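PDB 3VNX: ferritin from Ulva pertusa, which probably oxidises ferrous iron and stores it as a ferric mineral inside a hollow shell of 24 subunits. Local coordinates for residues H89-R100 / D154-L165. Sequence-based numbering, arbitrary orientation. Where two conformers were deposited one is given.
Sequences HAHMLMDYQTKR and DAALCDFVEGGL. With CA (calcium ion), chain B; CA (calcium ion), chain E.
Both Tyr96 and Phe160 swing CG to the far side of the backbone N (chi1 -163° for Tyr96), and from helices running nearly antiparallel the two side chains reach across and overlap ring over ring. They form an offset stack, centroids 4.1 Å apart and planes 6° from parallel. Each ring also receives the other residue's CB over its face, a reciprocal pair of CH-pi contacts. Leu93 CD2 reaches the edge of the Phe160 ring, while its CD1 lies 3.7 Å from Leu165 CD1. The other branch of Leu165 fits against the His89 imidazole, CD2 to CD2 at 3.6 Å. Beyond the tyrosine hydroxyl the contact turns polar. Bends at chi2 and chi3 fold Arg100 back so that NH1 gives a weak hydrogen bond to Tyr96 OH and a salt bridge to Asp154, 3.0 Å from NH1 to OD1. That bond uses the syn lone pair of OD1 and lies near the guanidinium plane, although carboxylate and guanidinium are turned 71° apart. From above the carboxylate plane, Leu157 N donates to the same OD1, 3.2 Å away, making Asp154 the N-cap of helix 155-201. Arg100 NH2 is held further by Val34 O. Two helices of the ferritin four-helix bundle thus share an apolar, stacked interface with a buried ion pair at one end, where the Asp154 carboxylate probably suits both Arg100 and the helix N-terminus.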
loop_
_atom_site.group_PDB
_atom_site.type_symbol
_atom_site.label_atom_id
_atom_site.label_comp_id
_atom_site.label_asym_id
_atom_site.label_seq_id
_atom_site.Cartn_x
_atom_site.Cartn_y
_atom_site.Cartn_z
ATOM N N HIS A 89 43.326 -12.228 2.905
ATOM C CA HIS A 89 44.154 -12.764 1.830
ATOM C C HIS A 89 44.842 -14.051 2.277
ATOM O O HIS A 89 44.863 -15.040 1.533
ATOM C CB HIS A 89 45.183 -11.745 1.343
ATOM C CG HIS A 89 44.584 -10.599 0.587
ATOM N ND1 HIS A 89 45.235 -9.396 0.421
ATOM C CD2 HIS A 89 43.394 -10.475 -0.047
ATOM C CE1 HIS A 89 44.474 -8.579 -0.283
ATOM N NE2 HIS A 89 43.348 -9.208 -0.579
ATOM N N ALA A 90 45.393 -14.034 3.494
ATOM C CA ALA A 90 46.005 -15.225 4.080
ATOM C C ALA A 90 44.992 -16.363 4.188
ATOM O O ALA A 90 45.280 -17.512 3.819
ATOM C CB ALA A 90 46.610 -14.908 5.447
ATOM N N HIS A 91 43.800 -16.036 4.682
ATOM C CA HIS A 91 42.711 -17.011 4.790
ATOM C C HIS A 91 42.307 -17.681 3.461
ATOM O O HIS A 91 42.000 -18.886 3.428
ATOM C CB HIS A 91 41.483 -16.364 5.438
ATOM C CG HIS A 91 40.385 -17.335 5.745
ATOM N ND1 HIS A 91 40.459 -18.238 6.785
ATOM C CD2 HIS A 91 39.188 -17.552 5.141
ATOM C CE1 HIS A 91 39.353 -18.966 6.813
ATOM N NE2 HIS A 91 38.569 -18.567 5.829
ATOM N N MET A 92 42.288 -16.910 2.372
ATOM C CA MET A 92 41.941 -17.436 1.048
ATOM C C MET A 92 43.029 -18.408 0.576
ATOM O O MET A 92 42.752 -19.432 -0.076
ATOM C CB MET A 92 41.761 -16.289 0.026
ATOM C CG MET A 92 40.592 -15.324 0.311
ATOM S SD MET A 92 40.827 -13.605 -0.256
ATOM C CE MET A 92 40.624 -13.747 -2.034
ATOM N N LEU A 93 44.277 -18.077 0.902
ATOM C CA LEU A 93 45.387 -18.943 0.516
ATOM C C LEU A 93 45.279 -20.249 1.285
ATOM O O LEU A 93 45.447 -21.318 0.714
ATOM C CB LEU A 93 46.733 -18.262 0.759
ATOM C CG LEU A 93 47.010 -17.131 -0.232
ATOM C CD1 LEU A 93 48.093 -16.205 0.293
ATOM C CD2 LEU A 93 47.387 -17.719 -1.593
ATOM N N MET A 94 44.956 -20.155 2.569
ATOM C CA MET A 94 44.793 -21.342 3.399
ATOM C C MET A 94 43.658 -22.192 2.861
ATOM O O MET A 94 43.760 -23.424 2.770
ATOM C CB MET A 94 44.549 -20.939 4.855
ATOM C CG MET A 94 45.679 -20.073 5.413
ATOM S SD MET A 94 45.305 -19.204 6.942
ATOM C CE MET A 94 44.999 -20.594 8.050
ATOM N N ASP A 95 42.581 -21.522 2.480
ATOM C CA ASP A 95 41.442 -22.202 1.891
ATOM C C ASP A 95 41.840 -22.980 0.626
ATOM O O ASP A 95 41.477 -24.145 0.452
ATOM C CB ASP A 95 40.348 -21.187 1.586
ATOM C CG ASP A 95 39.201 -21.787 0.794
ATOM O OD1 ASP A 95 38.521 -22.702 1.315
ATOM O OD2 ASP A 95 38.978 -21.342 -0.351
ATOM N N TYR A 96 42.599 -22.348 -0.256
ATOM C CA TYR A 96 43.043 -23.060 -1.446
ATOM C C TYR A 96 43.932 -24.240 -1.066
ATOM O O TYR A 96 43.830 -25.315 -1.669
ATOM C CB TYR A 96 43.764 -22.140 -2.446
ATOM C CG TYR A 96 43.851 -22.762 -3.823
ATOM C CD1 TYR A 96 42.730 -22.787 -4.658
ATOM C CD2 TYR A 96 45.044 -23.360 -4.285
ATOM C CE1 TYR A 96 42.775 -23.382 -5.925
ATOM C CE2 TYR A 96 45.102 -23.959 -5.560
ATOM C CZ TYR A 96 43.961 -23.962 -6.372
ATOM O OH TYR A 96 43.982 -24.530 -7.624
ATOM N N GLN A 97 44.794 -24.034 -0.068
ATOM C CA GLN A 97 45.730 -25.068 0.364
ATOM C C GLN A 97 44.994 -26.365 0.686
ATOM O O GLN A 97 45.302 -27.421 0.126
ATOM C CB GLN A 97 46.544 -24.609 1.574
ATOM C CG GLN A 97 47.626 -25.597 1.990
ATOM C CD GLN A 97 48.873 -25.528 1.098
ATOM O OE1 GLN A 97 48.868 -26.008 -0.045
ATOM N NE2 GLN A 97 49.950 -24.925 1.626
ATOM N N THR A 98 44.012 -26.281 1.579
ATOM C CA THR A 98 43.265 -27.469 1.972
ATOM C C THR A 98 42.266 -27.901 0.890
ATOM O O THR A 98 41.873 -29.069 0.809
ATOM C CB THR A 98 42.587 -27.271 3.325
ATOM O OG1 THR A 98 41.998 -25.966 3.372
ATOM C CG2 THR A 98 43.631 -27.385 4.439
ATOM N N LYS A 99 41.870 -26.955 0.050
ATOM C CA LYS A 99 41.090 -27.291 -1.120
ATOM C C LYS A 99 41.855 -28.292 -2.007
ATOM O O LYS A 99 41.271 -29.252 -2.502
ATOM C CB LYS A 99 40.712 -26.025 -1.904
ATOM C CG LYS A 99 39.582 -26.225 -2.927
ATOM C CD LYS A 99 39.150 -24.910 -3.600
ATOM C CE LYS A 99 38.133 -24.148 -2.752
ATOM N NZ LYS A 99 37.817 -22.781 -3.305
ATOM N N ARG A 100 43.157 -28.079 -2.201
ATOM C CA ARG A 100 43.927 -28.917 -3.127
ATOM C C ARG A 100 44.550 -30.148 -2.472
ATOM O O ARG A 100 45.254 -30.910 -3.136
ATOM C CB ARG A 100 45.036 -28.109 -3.819
ATOM C CG ARG A 100 44.566 -27.142 -4.912
ATOM C CD ARG A 100 44.015 -27.858 -6.151
ATOM N NE ARG A 100 44.987 -28.777 -6.757
ATOM C CZ ARG A 100 45.950 -28.421 -7.609
ATOM N NH1 ARG A 100 46.085 -27.150 -7.972
ATOM N NH2 ARG A 100 46.777 -29.341 -8.105
ATOM N N ASP A 154 51.166 -26.404 -12.904
ATOM C CA ASP A 154 49.905 -26.582 -12.217
ATOM C C ASP A 154 48.985 -25.460 -12.676
ATOM O O ASP A 154 48.925 -24.394 -12.052
ATOM C CB ASP A 154 50.139 -26.503 -10.717
ATOM C CG ASP A 154 48.932 -26.935 -9.899
ATOM O OD1 ASP A 154 47.773 -26.886 -10.387
ATOM O OD2 ASP A 154 49.165 -27.321 -8.745
ATOM N N ALA A 155 48.289 -25.682 -13.784
ATOM C CA ALA A 155 47.528 -24.601 -14.396
ATOM C C ALA A 155 46.390 -24.115 -13.473
ATOM O O ALA A 155 46.051 -22.926 -13.464
ATOM C CB ALA A 155 46.993 -25.034 -15.766
ATOM N N ALA A 156 45.817 -25.042 -12.696
ATOM C CA ALA A 156 44.754 -24.706 -11.751
ATOM C C ALA A 156 45.236 -23.696 -10.724
ATOM O O ALA A 156 44.556 -22.701 -10.461
ATOM C CB ALA A 156 44.213 -25.958 -11.054
ATOM N N LEU A 157 46.400 -23.958 -10.134
ATOM C CA LEU A 157 46.954 -23.040 -9.149
ATOM C C LEU A 157 47.350 -21.698 -9.794
ATOM O O LEU A 157 47.167 -20.626 -9.196
ATOM C CB LEU A 157 48.137 -23.683 -8.423
ATOM C CG LEU A 157 48.991 -22.763 -7.539
ATOM C CD1 LEU A 157 48.243 -22.314 -6.295
ATOM C CD2 LEU A 157 50.277 -23.476 -7.148
ATOM N N CYS A 158 47.871 -21.745 -11.017
ATOM C CA CYS A 158 48.219 -20.504 -11.713
ATOM C C CYS A 158 46.996 -19.625 -11.861
ATOM O O CYS A 158 47.016 -18.447 -11.490
ATOM C CB CYS A 158 48.810 -20.784 -13.099
ATOM S SG CYS A 158 50.450 -21.541 -13.031
ATOM N N ASP A 159 45.932 -20.215 -12.406
ATOM C CA ASP A 159 44.681 -19.508 -12.619
ATOM C C ASP A 159 44.198 -18.911 -11.304
ATOM O O ASP A 159 43.791 -17.746 -11.246
ATOM C CB ASP A 159 43.627 -20.455 -13.195
ATOM C CG ASP A 159 42.283 -19.774 -13.409
ATOM O OD1 ASP A 159 42.202 -18.848 -14.250
ATOM O OD2 ASP A 159 41.305 -20.171 -12.732
ATOM N N PHE A 160 44.275 -19.712 -10.246
ATOM C CA PHE A 160 43.857 -19.258 -8.934
ATOM C C PHE A 160 44.647 -18.046 -8.479
ATOM O O PHE A 160 44.072 -17.075 -7.982
ATOM C CB PHE A 160 43.964 -20.357 -7.875
ATOM C CG PHE A 160 43.865 -19.824 -6.479
ATOM C CD1 PHE A 160 42.650 -19.355 -5.991
ATOM C CD2 PHE A 160 44.988 -19.724 -5.675
ATOM C CE1 PHE A 160 42.552 -18.817 -4.711
ATOM C CE2 PHE A 160 44.902 -19.188 -4.394
ATOM C CZ PHE A 160 43.682 -18.735 -3.913
ATOM N N VAL A 161 45.966 -18.107 -8.644
ATOM C CA VAL A 161 46.837 -17.054 -8.147
ATOM C C VAL A 161 46.695 -15.786 -8.971
ATOM O O VAL A 161 46.669 -14.678 -8.424
ATOM C CB VAL A 161 48.333 -17.492 -8.132
ATOM C CG1 VAL A 161 49.254 -16.288 -7.945
ATOM C CG2 VAL A 161 48.577 -18.520 -7.046
ATOM N N GLU A 162 46.602 -15.937 -10.285
ATOM C CA GLU A 162 46.676 -14.753 -11.141
ATOM C C GLU A 162 45.340 -14.030 -11.236
ATOM O O GLU A 162 45.291 -12.800 -11.279
ATOM C CB GLU A 162 47.271 -15.078 -12.521
ATOM C CG GLU A 162 46.642 -16.261 -13.201
ATOM C CD GLU A 162 47.616 -17.037 -14.075
ATOM O OE1 GLU A 162 47.135 -17.904 -14.830
ATOM O OE2 GLU A 162 48.845 -16.793 -14.010
ATOM N N GLY A 163 44.257 -14.789 -11.230
ATOM C CA GLY A 163 42.938 -14.190 -11.294
ATOM C C GLY A 163 42.512 -13.602 -9.965
ATOM O O GLY A 163 41.625 -12.752 -9.907
ATOM N N GLY A 164 43.138 -14.060 -8.886
ATOM C CA GLY A 164 42.781 -13.597 -7.561
ATOM C C GLY A 164 43.762 -12.557 -7.068
ATOM O O GLY A 164 43.800 -11.443 -7.595
ATOM N N LEU A 165 44.577 -12.937 -6.084
ATOM C CA LEU A 165 45.532 -12.027 -5.460
ATOM C C LEU A 165 46.416 -11.232 -6.429
ATOM O O LEU A 165 46.613 -10.021 -6.262
ATOM C CB LEU A 165 46.418 -12.792 -4.479
ATOM C CG LEU A 165 45.710 -13.486 -3.315
ATOM C CD1 LEU A 165 46.743 -13.856 -2.264
ATOM C CD2 LEU A 165 44.627 -12.610 -2.706
HETATM CA CA CA B . 43.862 -18.505 -16.353
HETATM CA CA CA E . 47.156 -20.116 -16.612
#